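Local coordinates for sterol regulatory element-binding protein cleavage-activating protein (Schizosaccharomyces pombe, PDB 4YHC), which escorts the transcription factor precursor Sre1 to its processing when sterol or oxygen is low, and is represented here by its WD40 domain, at residues H28-I33 against V452-V457; S285-F289 against Y301-E307; S308-I314 against L334-F339; M367-S371 against I434-P438. The protein carries 9 engineered substitutions. All coordinates share one frame; numbering follows the deposited sequence.

Contact 1. Residues H28-I33 against V452-V457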
loop_
_atom_site.group_PDB
_atom_site.type_symbol
_atom_site.label_atom_id
_atom_site.label_comp_id
_atom_site.label_asym_id
_atom_site.label_seq_id
_atom_site.Cartn_x
_atom_site.Cartn_y
_atom_site.Cartn_z
ATOM N N HIS A 28 -19.019 3.820 10.465
ATOM C CA HIS A 28 -19.308 3.456 9.079
ATOM C C HIS A 28 -19.954 4.566 8.256
ATOM O O HIS A 28 -20.278 5.599 8.755
ATOM C CB HIS A 28 -20.176 2.203 9.033
ATOM C CG HIS A 28 -21.491 2.369 9.704
ATOM N ND1 HIS A 28 -22.581 2.942 9.071
ATOM C CD2 HIS A 28 -21.896 2.053 10.956
ATOM C CE1 HIS A 28 -23.600 2.983 9.910
ATOM N NE2 HIS A 28 -23.214 2.444 11.059
ATOM N N HIS A 29 -20.100 4.316 6.973
ATOM C CA HIS A 29 -20.589 5.286 6.006
ATOM C C HIS A 29 -22.048 4.918 5.710
ATOM O O HIS A 29 -22.470 3.803 6.017
ATOM C CB HIS A 29 -19.819 5.157 4.714
ATOM C CG HIS A 29 -18.401 5.600 4.809
ATOM N ND1 HIS A 29 -17.960 6.785 4.279
ATOM C CD2 HIS A 29 -17.304 4.999 5.352
ATOM C CE1 HIS A 29 -16.661 6.914 4.490
ATOM N NE2 HIS A 29 -16.231 5.823 5.106
ATOM N N GLN A 30 -22.774 5.835 5.090
ATOM C CA GLN A 30 -24.184 5.573 4.745
ATOM C C GLN A 30 -24.313 4.903 3.432
ATOM O O GLN A 30 -25.292 4.227 3.237
ATOM C CB GLN A 30 -25.031 6.852 4.749
ATOM C CG GLN A 30 -26.034 6.889 5.889
ATOM C CD GLN A 30 -25.361 6.884 7.236
ATOM O OE1 GLN A 30 -24.525 7.730 7.508
ATOM N NE2 GLN A 30 -25.724 5.941 8.086
ATOM N N LEU A 31 -23.347 5.095 2.526
ATOM C CA LEU A 31 -23.254 4.320 1.284
ATOM C C LEU A 31 -21.976 3.425 1.232
ATOM O O LEU A 31 -21.123 3.545 2.066
ATOM C CB LEU A 31 -23.249 5.287 0.095
ATOM C CG LEU A 31 -24.585 5.804 -0.474
ATOM C CD1 LEU A 31 -24.969 5.118 -1.784
ATOM C CD2 LEU A 31 -25.722 5.645 0.499
ATOM N N ASP A 32 -21.849 2.570 0.228
ATOM C CA ASP A 32 -20.712 1.667 0.150
ATOM C C ASP A 32 -19.393 2.434 0.112
ATOM O O ASP A 32 -19.300 3.566 -0.460
ATOM C CB ASP A 32 -20.793 0.785 -1.089
ATOM C CG ASP A 32 -21.705 -0.458 -0.884
ATOM O OD1 ASP A 32 -22.278 -0.642 0.232
ATOM O OD2 ASP A 32 -21.804 -1.268 -1.843
ATOM N N ILE A 33 -18.375 1.826 0.714
ATOM C CA ILE A 33 -17.051 2.394 0.641
ATOM C C ILE A 33 -16.456 2.157 -0.744
ATOM O O ILE A 33 -16.394 1.033 -1.254
ATOM C CB ILE A 33 -16.161 1.880 1.771
ATOM C CG1 ILE A 33 -16.682 2.413 3.115
ATOM C CG2 ILE A 33 -14.747 2.348 1.546
ATOM C CD1 ILE A 33 -16.163 1.726 4.358
ATOM N N VAL A 452 -13.016 -4.085 3.266
ATOM C CA VAL A 452 -14.307 -3.394 3.166
ATOM C C VAL A 452 -15.433 -4.415 2.984
ATOM O O VAL A 452 -15.341 -5.357 2.182
ATOM C CB VAL A 452 -14.312 -2.376 2.013
ATOM C CG1 VAL A 452 -15.710 -1.825 1.706
ATOM C CG2 VAL A 452 -13.401 -1.193 2.358
ATOM N N LEU A 453 -16.502 -4.202 3.722
ATOM C CA LEU A 453 -17.723 -5.025 3.624
ATOM C C LEU A 453 -18.867 -4.080 3.375
ATOM O O LEU A 453 -19.494 -3.594 4.329
ATOM C CB LEU A 453 -17.932 -5.738 4.957
ATOM C CG LEU A 453 -17.317 -7.116 5.138
ATOM C CD1 LEU A 453 -16.257 -7.564 4.167
ATOM C CD2 LEU A 453 -16.894 -7.373 6.596
ATOM N N GLY A 454 -19.079 -3.697 2.110
ATOM C CA GLY A 454 -20.078 -2.642 1.853
ATOM C C GLY A 454 -19.789 -1.274 2.422
ATOM O O GLY A 454 -18.869 -0.587 1.975
ATOM N N ASN A 455 -20.545 -0.861 3.428
ATOM C CA ASN A 455 -20.279 0.408 4.055
ATOM C C ASN A 455 -19.573 0.284 5.380
ATOM O O ASN A 455 -19.445 1.248 6.069
ATOM C CB ASN A 455 -21.558 1.215 4.199
ATOM C CG ASN A 455 -22.630 0.464 4.898
ATOM O OD1 ASN A 455 -22.812 -0.729 4.655
ATOM N ND2 ASN A 455 -23.299 1.121 5.830
ATOM N N TYR A 456 -19.083 -0.911 5.701
ATOM C CA TYR A 456 -18.330 -1.153 6.914
ATOM C C TYR A 456 -16.915 -1.538 6.548
ATOM O O TYR A 456 -16.669 -1.925 5.418
ATOM C CB TYR A 456 -18.944 -2.321 7.674
ATOM C CG TYR A 456 -20.378 -2.024 8.110
ATOM C CD1 TYR A 456 -21.456 -2.333 7.271
ATOM C CD2 TYR A 456 -20.660 -1.445 9.363
ATOM C CE1 TYR A 456 -22.782 -2.051 7.644
ATOM C CE2 TYR A 456 -22.007 -1.197 9.763
ATOM C CZ TYR A 456 -23.062 -1.490 8.880
ATOM O OH TYR A 456 -24.418 -1.275 9.160
ATOM N N VAL A 457 -16.028 -1.493 7.531
ATOM C CA VAL A 457 -14.747 -2.130 7.420
ATOM C C VAL A 457 -14.442 -3.119 8.563
ATOM O O VAL A 457 -14.698 -2.818 9.716
ATOM C CB VAL A 457 -13.564 -1.169 7.016
ATOM C CG1 VAL A 457 -13.914 0.316 6.907
ATOM C CG2 VAL A 457 -12.236 -1.517 7.630
HETATM O O HOH W 1 -17.816 -1.216 -0.715
#

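Contact 2. Residues S285-F289 against Y301-E307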
loop_
_atom_site.group_PDB
_atom_site.type_symbol
_atom_site.label_atom_id
_atom_site.label_comp_id
_atom_site.label_asym_id
_atom_site.label_seq_id
_atom_site.Cartn_x
_atom_site.Cartn_y
_atom_site.Cartn_z
ATOM N N SER A 285 14.246 -10.959 5.466
ATOM C CA SER A 285 14.162 -12.380 5.680
ATOM C C SER A 285 13.375 -13.080 4.549
ATOM O O SER A 285 13.520 -14.291 4.400
ATOM C CB SER A 285 13.427 -12.713 6.983
ATOM O OG SER A 285 14.127 -12.224 8.115
ATOM N N SER A 286 12.566 -12.333 3.804
ATOM C CA SER A 286 11.644 -12.906 2.751
ATOM C C SER A 286 11.095 -11.849 1.852
ATOM O O SER A 286 11.136 -10.658 2.224
ATOM C CB SER A 286 10.487 -13.724 3.292
ATOM O OG SER A 286 9.546 -12.973 4.048
ATOM N N ILE A 287 10.653 -12.253 0.647
ATOM C CA ILE A 287 10.018 -11.321 -0.281
ATOM C C ILE A 287 8.741 -12.003 -0.715
ATOM O O ILE A 287 8.770 -13.217 -1.038
ATOM C CB ILE A 287 10.882 -11.101 -1.522
ATOM C CG1 ILE A 287 12.310 -10.788 -1.143
ATOM C CG2 ILE A 287 10.289 -10.009 -2.426
ATOM C CD1 ILE A 287 13.251 -10.680 -2.341
ATOM N N SER A 288 7.663 -11.238 -0.838
ATOM C CA SER A 288 6.348 -11.763 -1.274
ATOM C C SER A 288 5.827 -10.857 -2.339
ATOM O O SER A 288 5.893 -9.579 -2.210
ATOM C CB SER A 288 5.333 -11.754 -0.172
ATOM O OG SER A 288 5.666 -12.563 0.918
ATOM N N PHE A 289 5.278 -11.485 -3.386
ATOM C CA PHE A 289 4.612 -10.762 -4.496
ATOM C C PHE A 289 3.149 -11.156 -4.475
ATOM O O PHE A 289 2.835 -12.333 -4.196
ATOM C CB PHE A 289 5.130 -11.145 -5.891
ATOM C CG PHE A 289 6.560 -10.902 -6.132
ATOM C CD1 PHE A 289 7.207 -9.774 -5.614
ATOM C CD2 PHE A 289 7.289 -11.739 -6.919
ATOM C CE1 PHE A 289 8.556 -9.530 -5.853
ATOM C CE2 PHE A 289 8.632 -11.487 -7.168
ATOM C CZ PHE A 289 9.281 -10.391 -6.582
ATOM N N TYR A 301 -0.089 -15.399 -4.833
ATOM C CA TYR A 301 0.929 -14.944 -3.861
ATOM C C TYR A 301 2.144 -15.820 -3.994
ATOM O O TYR A 301 2.053 -17.040 -3.903
ATOM C CB TYR A 301 0.387 -14.994 -2.444
ATOM C CG TYR A 301 -0.775 -14.069 -2.239
ATOM C CD1 TYR A 301 -2.072 -14.462 -2.561
ATOM C CD2 TYR A 301 -0.566 -12.796 -1.686
ATOM C CE1 TYR A 301 -3.149 -13.610 -2.367
ATOM C CE2 TYR A 301 -1.617 -11.939 -1.498
ATOM C CZ TYR A 301 -2.919 -12.353 -1.811
ATOM O OH TYR A 301 -3.910 -11.459 -1.670
ATOM N N TYR A 302 3.260 -15.203 -4.381
ATOM C CA TYR A 302 4.522 -15.884 -4.444
ATOM C C TYR A 302 5.352 -15.396 -3.266
ATOM O O TYR A 302 5.485 -14.147 -3.058
ATOM C CB TYR A 302 5.234 -15.532 -5.732
ATOM C CG TYR A 302 4.815 -16.289 -6.954
ATOM C CD1 TYR A 302 3.493 -16.364 -7.331
ATOM C CD2 TYR A 302 5.767 -16.885 -7.771
ATOM C CE1 TYR A 302 3.108 -17.022 -8.489
ATOM C CE2 TYR A 302 5.398 -17.578 -8.929
ATOM C CZ TYR A 302 4.066 -17.630 -9.271
ATOM O OH TYR A 302 3.739 -18.225 -10.412
ATOM N N TYR A 303 5.819 -16.339 -2.491
ATOM C CA TYR A 303 6.636 -16.117 -1.305
ATOM C C TYR A 303 8.015 -16.750 -1.507
ATOM O O TYR A 303 8.138 -17.985 -1.842
ATOM C CB TYR A 303 5.949 -16.746 -0.089
ATOM C CG TYR A 303 6.785 -16.721 1.163
ATOM C CD1 TYR A 303 6.845 -15.559 1.978
ATOM C CD2 TYR A 303 7.508 -17.836 1.563
ATOM C CE1 TYR A 303 7.623 -15.537 3.142
ATOM C CE2 TYR A 303 8.264 -17.837 2.720
ATOM C CZ TYR A 303 8.295 -16.679 3.513
ATOM O OH TYR A 303 9.075 -16.678 4.632
ATOM N N TYR A 304 9.053 -15.939 -1.328
ATOM C CA TYR A 304 10.431 -16.392 -1.460
ATOM C C TYR A 304 11.164 -16.284 -0.131
ATOM O O TYR A 304 11.168 -15.227 0.495
ATOM C CB TYR A 304 11.182 -15.554 -2.497
ATOM C CG TYR A 304 10.520 -15.451 -3.849
ATOM C CD1 TYR A 304 9.609 -14.443 -4.120
ATOM C CD2 TYR A 304 10.820 -16.351 -4.860
ATOM C CE1 TYR A 304 9.008 -14.340 -5.357
ATOM C CE2 TYR A 304 10.223 -16.255 -6.101
ATOM C CZ TYR A 304 9.318 -15.247 -6.343
ATOM O OH TYR A 304 8.721 -15.144 -7.574
ATOM N N GLY A 305 11.794 -17.371 0.294
ATOM C CA GLY A 305 12.624 -17.334 1.483
ATOM C C GLY A 305 12.515 -18.525 2.410
ATOM O O GLY A 305 11.512 -19.234 2.424
ATOM N N ASN A 306 13.566 -18.734 3.195
ATOM C CA ASN A 306 13.573 -19.761 4.225
ATOM C C ASN A 306 13.068 -19.181 5.539
ATOM O O ASN A 306 12.903 -19.899 6.522
ATOM C CB ASN A 306 14.980 -20.332 4.406
ATOM C CG ASN A 306 15.629 -20.710 3.091
ATOM O OD1 ASN A 306 15.158 -20.328 2.022
ATOM N ND2 ASN A 306 16.716 -21.469 3.164
ATOM N N GLU A 307 12.828 -17.871 5.538
ATOM C CA GLU A 307 12.264 -17.160 6.686
ATOM C C GLU A 307 13.310 -16.700 7.702
ATOM O O GLU A 307 14.480 -17.077 7.623
ATOM C CB GLU A 307 11.180 -17.997 7.372
ATOM C CG GLU A 307 10.562 -17.345 8.600
ATOM C CD GLU A 307 10.096 -15.923 8.346
ATOM O OE1 GLU A 307 9.572 -15.295 9.287
ATOM O OE2 GLU A 307 10.251 -15.433 7.209
HETATM O O HOH W 2 15.563 -16.112 3.785
#

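Contact 3. Residues S308-I314 against L334-F339. Engineered in segment 308-314: Ser308 (natural residue Cys). Engineered in segment 334-339: Ser336 (natural residue Cys).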
loop_
_atom_site.group_PDB
_atom_site.type_symbol
_atom_site.label_atom_id
_atom_site.label_comp_id
_atom_site.label_asym_id
_atom_site.label_seq_id
_atom_site.Cartn_x
_atom_site.Cartn_y
_atom_site.Cartn_z
ATOM N N SER A 308 12.863 -15.878 8.648
ATOM C CA SER A 308 13.715 -15.274 9.671
ATOM C C SER A 308 14.735 -16.241 10.269
ATOM O O SER A 308 15.811 -16.449 9.709
ATOM C CB SER A 308 12.845 -14.665 10.780
ATOM O OG SER A 308 13.560 -14.524 11.995
ATOM N N ASN A 309 14.401 -16.815 11.419
ATOM C CA ASN A 309 15.293 -17.763 12.066
ATOM C C ASN A 309 15.793 -18.791 11.060
ATOM O O ASN A 309 15.213 -19.869 10.919
ATOM C CB ASN A 309 14.592 -18.457 13.231
ATOM C CG ASN A 309 15.462 -19.506 13.889
ATOM O OD1 ASN A 309 16.629 -19.672 13.535
ATOM N ND2 ASN A 309 14.898 -20.221 14.855
ATOM N N GLU A 310 16.866 -18.447 10.359
ATOM C CA GLU A 310 17.415 -19.315 9.328
ATOM C C GLU A 310 18.417 -18.562 8.468
ATOM O O GLU A 310 19.617 -18.824 8.519
ATOM C CB GLU A 310 16.294 -19.856 8.439
ATOM C CG GLU A 310 15.900 -21.294 8.726
ATOM C CD GLU A 310 14.463 -21.591 8.341
ATOM O OE1 GLU A 310 13.551 -21.159 9.074
ATOM O OE2 GLU A 310 14.245 -22.254 7.307
ATOM N N SER A 311 17.912 -17.625 7.673
ATOM C CA SER A 311 18.740 -16.907 6.720
ATOM C C SER A 311 18.117 -15.574 6.324
ATOM O O SER A 311 17.058 -15.202 6.821
ATOM C CB SER A 311 18.941 -17.760 5.473
ATOM O OG SER A 311 17.695 -18.245 5.005
ATOM N N TYR A 312 18.786 -14.865 5.421
ATOM C CA TYR A 312 18.283 -13.596 4.919
ATOM C C TYR A 312 18.760 -13.371 3.536
ATOM O O TYR A 312 19.637 -14.053 3.059
ATOM C CB TYR A 312 18.787 -12.437 5.811
ATOM C CG TYR A 312 20.266 -12.276 5.852
ATOM C CD1 TYR A 312 20.926 -11.477 4.950
ATOM C CD2 TYR A 312 21.023 -12.920 6.846
ATOM C CE1 TYR A 312 22.302 -11.319 4.991
ATOM C CE2 TYR A 312 22.400 -12.750 6.922
ATOM C CZ TYR A 312 23.028 -11.975 6.002
ATOM O OH TYR A 312 24.373 -11.829 6.068
ATOM N N ILE A 313 18.238 -12.338 2.921
ATOM C CA ILE A 313 18.535 -11.984 1.566
ATOM C C ILE A 313 18.985 -10.597 1.600
ATOM O O ILE A 313 18.318 -9.742 2.269
ATOM C CB ILE A 313 17.177 -12.051 0.824
ATOM C CG1 ILE A 313 16.626 -13.466 0.877
ATOM C CG2 ILE A 313 17.209 -11.522 -0.579
ATOM C CD1 ILE A 313 15.109 -13.515 0.674
ATOM N N ILE A 314 20.035 -10.285 0.844
ATOM C CA ILE A 314 20.453 -8.949 0.651
ATOM C C ILE A 314 19.764 -8.421 -0.589
ATOM O O ILE A 314 20.129 -8.835 -1.681
ATOM C CB ILE A 314 21.992 -8.862 0.467
ATOM C CG1 ILE A 314 22.710 -9.244 1.741
ATOM C CG2 ILE A 314 22.419 -7.489 -0.020
ATOM C CD1 ILE A 314 24.175 -9.608 1.506
ATOM N N LEU A 334 23.314 -16.433 11.069
ATOM C CA LEU A 334 22.444 -16.668 9.891
ATOM C C LEU A 334 23.148 -16.763 8.536
ATOM O O LEU A 334 24.147 -16.094 8.270
ATOM C CB LEU A 334 21.383 -15.552 9.763
ATOM C CG LEU A 334 20.279 -15.437 10.789
ATOM C CD1 LEU A 334 19.168 -14.556 10.222
ATOM C CD2 LEU A 334 19.758 -16.805 11.181
ATOM N N ALA A 335 22.529 -17.532 7.649
ATOM C CA ALA A 335 23.025 -17.722 6.288
ATOM C C ALA A 335 22.513 -16.640 5.325
ATOM O O ALA A 335 21.357 -16.413 5.250
ATOM C CB ALA A 335 22.584 -19.079 5.804
ATOM N N SER A 336 23.415 -15.972 4.641
ATOM C CA SER A 336 23.111 -15.097 3.518
ATOM C C SER A 336 22.778 -15.878 2.244
ATOM O O SER A 336 23.584 -16.653 1.792
ATOM C CB SER A 336 24.348 -14.296 3.270
ATOM O OG SER A 336 24.055 -13.229 2.446
ATOM N N LEU A 337 21.600 -15.698 1.670
ATOM C CA LEU A 337 21.212 -16.460 0.454
ATOM C C LEU A 337 21.397 -15.679 -0.817
ATOM O O LEU A 337 21.183 -14.472 -0.839
ATOM C CB LEU A 337 19.767 -16.787 0.510
ATOM C CG LEU A 337 19.309 -17.641 1.653
ATOM C CD1 LEU A 337 17.782 -17.696 1.661
ATOM C CD2 LEU A 337 19.904 -19.040 1.576
ATOM N N THR A 338 21.789 -16.373 -1.889
ATOM C CA THR A 338 21.745 -15.796 -3.225
ATOM C C THR A 338 20.331 -15.798 -3.751
ATOM O O THR A 338 19.482 -16.560 -3.275
ATOM C CB THR A 338 22.601 -16.596 -4.235
ATOM O OG1 THR A 338 22.033 -17.904 -4.364
ATOM C CG2 THR A 338 24.033 -16.693 -3.737
ATOM N N PHE A 339 20.107 -14.974 -4.759
ATOM C CA PHE A 339 18.802 -14.866 -5.373
ATOM C C PHE A 339 18.419 -16.195 -5.958
ATOM O O PHE A 339 17.301 -16.665 -5.738
ATOM C CB PHE A 339 18.727 -13.723 -6.403
ATOM C CG PHE A 339 18.799 -12.341 -5.777
ATOM C CD1 PHE A 339 17.922 -11.966 -4.783
ATOM C CD2 PHE A 339 19.746 -11.433 -6.184
ATOM C CE1 PHE A 339 18.018 -10.738 -4.167
ATOM C CE2 PHE A 339 19.824 -10.197 -5.599
ATOM C CZ PHE A 339 18.972 -9.852 -4.570
#

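Contact 4. Residues M367-S371 against I434-P438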
loop_
_atom_site.group_PDB
_atom_site.type_symbol
_atom_site.label_atom_id
_atom_site.label_comp_id
_atom_site.label_asym_id
_atom_site.label_seq_id
_atom_site.Cartn_x
_atom_site.Cartn_y
_atom_site.Cartn_z
ATOM N N MET A 367 -11.684 -13.032 3.088
ATOM C CA MET A 367 -13.057 -13.225 3.496
ATOM C C MET A 367 -13.918 -13.630 2.280
ATOM O O MET A 367 -13.784 -13.032 1.209
ATOM C CB MET A 367 -13.635 -11.932 4.066
ATOM C CG MET A 367 -13.086 -11.529 5.413
ATOM S SD MET A 367 -14.063 -10.236 6.236
ATOM C CE MET A 367 -15.574 -11.107 6.638
ATOM N N ARG A 368 -14.826 -14.572 2.468
ATOM C CA ARG A 368 -15.867 -14.920 1.431
ATOM C C ARG A 368 -17.216 -15.161 2.071
ATOM O O ARG A 368 -17.274 -15.727 3.179
ATOM C CB ARG A 368 -15.550 -16.173 0.633
ATOM C CG ARG A 368 -14.926 -17.293 1.403
ATOM C CD ARG A 368 -14.559 -18.422 0.455
ATOM N NE ARG A 368 -15.718 -19.150 0.042
ATOM C CZ ARG A 368 -16.097 -20.312 0.559
ATOM N NH1 ARG A 368 -15.386 -20.930 1.511
ATOM N NH2 ARG A 368 -17.199 -20.866 0.101
ATOM N N ARG A 369 -18.267 -14.701 1.407
ATOM C CA ARG A 369 -19.611 -14.987 1.878
ATOM C C ARG A 369 -19.960 -16.384 1.348
ATOM O O ARG A 369 -20.057 -16.522 0.180
ATOM C CB ARG A 369 -20.624 -13.914 1.435
ATOM C CG ARG A 369 -21.996 -14.100 2.126
ATOM C CD ARG A 369 -23.172 -13.439 1.463
ATOM N NE ARG A 369 -22.781 -12.199 0.884
ATOM C CZ ARG A 369 -22.539 -12.023 -0.395
ATOM N NH1 ARG A 369 -22.705 -13.021 -1.259
ATOM N NH2 ARG A 369 -22.131 -10.836 -0.811
ATOM N N LYS A 370 -20.062 -17.401 2.213
ATOM C CA LYS A 370 -20.518 -18.753 1.849
ATOM C C LYS A 370 -21.999 -18.841 1.518
ATOM O O LYS A 370 -22.359 -19.532 0.603
ATOM C CB LYS A 370 -20.287 -19.742 2.970
ATOM C CG LYS A 370 -18.831 -20.094 3.162
ATOM C CD LYS A 370 -18.674 -21.308 4.067
ATOM C CE LYS A 370 -18.566 -20.930 5.515
ATOM N NZ LYS A 370 -18.350 -22.167 6.270
ATOM N N SER A 371 -22.853 -18.140 2.258
ATOM C CA SER A 371 -24.299 -18.323 2.115
ATOM C C SER A 371 -25.107 -17.222 2.775
ATOM O O SER A 371 -24.630 -16.501 3.658
ATOM C CB SER A 371 -24.736 -19.644 2.741
ATOM O OG SER A 371 -24.668 -19.555 4.171
ATOM N N ILE A 434 -25.024 -6.231 5.474
ATOM C CA ILE A 434 -24.047 -6.179 4.395
ATOM C C ILE A 434 -24.607 -6.798 3.140
ATOM O O ILE A 434 -24.882 -7.957 3.109
ATOM C CB ILE A 434 -22.740 -6.868 4.804
ATOM C CG1 ILE A 434 -22.116 -6.079 5.965
ATOM C CG2 ILE A 434 -21.735 -6.857 3.655
ATOM C CD1 ILE A 434 -21.223 -6.914 6.854
ATOM N N ILE A 435 -24.739 -6.034 2.062
ATOM C CA ILE A 435 -25.202 -6.669 0.786
ATOM C C ILE A 435 -24.108 -6.746 -0.309
ATOM O O ILE A 435 -24.267 -7.427 -1.313
ATOM C CB ILE A 435 -26.541 -6.090 0.264
ATOM C CG1 ILE A 435 -26.550 -4.560 0.300
ATOM C CG2 ILE A 435 -27.691 -6.671 1.092
ATOM C CD1 ILE A 435 -26.692 -3.932 1.680
ATOM N N ALA A 436 -22.953 -6.162 -0.052
ATOM C CA ALA A 436 -21.894 -6.149 -1.029
ATOM C C ALA A 436 -21.006 -7.395 -0.950
ATOM O O ALA A 436 -20.904 -8.084 0.073
ATOM C CB ALA A 436 -21.060 -4.883 -0.863
ATOM N N ASP A 437 -20.337 -7.681 -2.046
ATOM C CA ASP A 437 -19.209 -8.587 -2.021
ATOM C C ASP A 437 -18.053 -7.821 -1.320
ATOM O O ASP A 437 -17.991 -6.632 -1.408
ATOM C CB ASP A 437 -18.848 -8.962 -3.446
ATOM C CG ASP A 437 -19.850 -9.932 -4.066
ATOM O OD1 ASP A 437 -20.719 -10.505 -3.340
ATOM O OD2 ASP A 437 -19.726 -10.151 -5.277
ATOM N N PRO A 438 -17.140 -8.525 -0.665
ATOM C CA PRO A 438 -16.039 -7.894 0.079
ATOM C C PRO A 438 -15.045 -7.232 -0.821
ATOM O O PRO A 438 -14.925 -7.630 -1.935
ATOM C CB PRO A 438 -15.408 -9.056 0.813
ATOM C CG PRO A 438 -15.836 -10.273 0.109
ATOM C CD PRO A 438 -17.115 -9.984 -0.541
HETATM O O HOH W 3 -22.921 -9.154 1.524
#

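Contact 1. Residues H28-I33 against V452-V457
Tyr456 CE2 lies over one face of the His28 imidazole, 3.5 Å from CD2 of the histidine, the two planes inclined at 44°. The first torsion of His28 (chi1 61°) swings CG in between the backbone N and the carbonyl carbon, which brings ND1 to within 3.2 Å of His29 O, from above the carbonyl plane. That same oxygen takes a second, shorter bond, 2.8 Å from Asn455 ND2, lying in the plane of the amide. The exchange is returned by the backbone, His29 N donating to Asn455 O at 3.3 Å, and so Asn455 is held by main chain and side chain at once. The imidazole of His29 turns elsewhere, to Ser53 and Ser47, a pattern that recalls the histidine-serine bonds of WD repeats; here the loop forms the start of the first predicted repeat, ahead of strand 33-38. Across the contact, Leu453 to Tyr456 form the type II' turn of the closing beta hairpin, with Gly454 at the position of positive phi. Farther on, the Leu31 carbonyl rests on Asn455 CB, and Asp32 OD1 comes 3.4 Å from Gly454 C. Ile33 N then bonds almost straight to Gly454 O at 2.8 Å. The isoleucine side chain packs with CB 3.7 Å from Val452 CG1 and CD1 3.7 Å from Val457 CG1.

Contact 2. Residues S285-F289 against Y301-E307
Phe289 and Tyr304 meet in an offset edge-to-face pair, the edge of the tyrosine turned to the face of the phenylalanine, centroids 5.3 Å apart and planes at 67°. Tyr304 CE1 does the touching, 3.4 Å from Phe289 CE2; its ring is thrown across by a first torsion that sets CG beside the backbone N (chi1 -53°). Phe258 meets both rings. Strands 286-289 and 301-304 form an antiparallel hairpin in which Ile287 pairs with Tyr304 and Phe289 with Tyr302 as hydrogen-bonded pairs, the shortest bond running 2.7 Å from Phe289 N to Tyr302 O. A serine in place of Tyr304 would probably take the tyrosine edge from the Phe289 face and open a gap beside Phe258. On the other face, Ser288 OG lies in the plane of the Tyr303 ring, 3.4 Å from CD1, and Ser286 OG stands 3.3 Å from Tyr303 CE1. The hairpin slackens past Gly305, whose backbone angles call for glycine. There Asn306 and Glu307 are poorly ordered, and a water 2.8 Å from Ser285 O links the two segments, its bond from Asn306 N being weak. The chemistry implies a two-sided sheet: one face dominated by packed rings, the other setting the Tyr303 ring beside the hydroxyls of Ser286 and Ser288, whose bonds are met by Ser273 and Gly361.

Contact 3. Residues S308-I314 against L334-F339
Tyr312 O receives Leu337 N at 2.9 Å, nearly head-on to the carbonyl and almost straight at the hydrogen (168°). A second rung, Tyr312 N to Ala335 O at 3.0 Å, is less certain because that oxygen sits too close to a neighbour, and the one from Ala335 N to Glu310 O, at 3.3 Å, is weak. The tyrosine ring carries the side-chain contact. Its CG lies between the backbone N and the carbonyl carbon (chi1 62°), which folds the ring back over strand 335-337. There the CA of the engineered Ser336 stands over one face in a CH-pi contact, 4.1 Å from the centroid, and Leu334 CB abuts the edge 3.9 Å from Tyr312 CD2. Replacing Tyr312 by an alanine would probably take the ring face from Ser336 CA and the ring edge from Leu334 CB, leaving a gap beside both. At the far end, Phe339 brings CE1 to 3.8 Å from Ile313 CG2, while its ring also stacks on His256. The pairing is parallel, a short outer strand laid beside 311-317, which itself runs antiparallel to 281-292; the result is a mixed sheet, an embellishment of the antiparallel blade that WD40 propellers otherwise repeat.

Contact 4. Residues M367-S371 against I434-P438
The loop between strands 421-432 and 441-445, which links one blade of the propeller to the next, is fastened to strand 363-374 by a salt bridge. Arg369 reaches across with NH2 alone, 2.9 Å from Asp437 OD1; its NH1 stays 3.8 Å from that same oxygen, which makes the bridge one-pronged. Guanidinium and carboxylate planes are turned 33° apart, and the two side chains cross at about a right angle. The arginine leaves its strand with CG opposite the backbone N (chi1 -171°), then bends at chi3 to bring NH2 up to the loop. Besides Asp437 it touches two further acceptors: Ala436 O, 3.1 Å from NH2 in a weak bond, and a water 3.0 Å from NH2. That water passes its own protons on, to Ala436 O at 2.7 Å and to Ile434 O at 2.8 Å, so the guanidinium is tied to Asp437 and Ala436 directly and to Ile434 through the water. Near the carboxylate the positive charge would probably favour the ionised aspartate. A crystal neighbour touches Arg369, so its exact pose may owe something to packing. Beyond the bridge, Pro438 CG rests 3.6 Å from the Met367 carbonyl O, a van der Waals contact. Strand 406-416 flanks the arrangement through Trp410, which touches both Met367 and Arg369, while Met367 and Pro438 lean on Leu453 of strand 448-453.

The four contacts fall into two clusters on the propeller. Contacts 1 and 4 lie 13 Å apart between centres and touch directly: Gly454 CA packs 3.7 Å from Ala436 CB, and Leu453 CD1 3.8 Å from Pro438 CB, so the hairpin turn and the interblade loop lean on each other. Contacts 2 and 3 are 11 Å apart between centres and share a sheet, since strands 281-292 and 311-317 are neighbours; Ser285 OG lies 3.4 Å from Ser308 CA. The clusters stand well apart, contacts 1 and 3 about 42 Å between centres. Contacts 2 to 4 and segment 452-457 lie in the part of the chain that probably interacts with Sre1, while 28-33 precedes it.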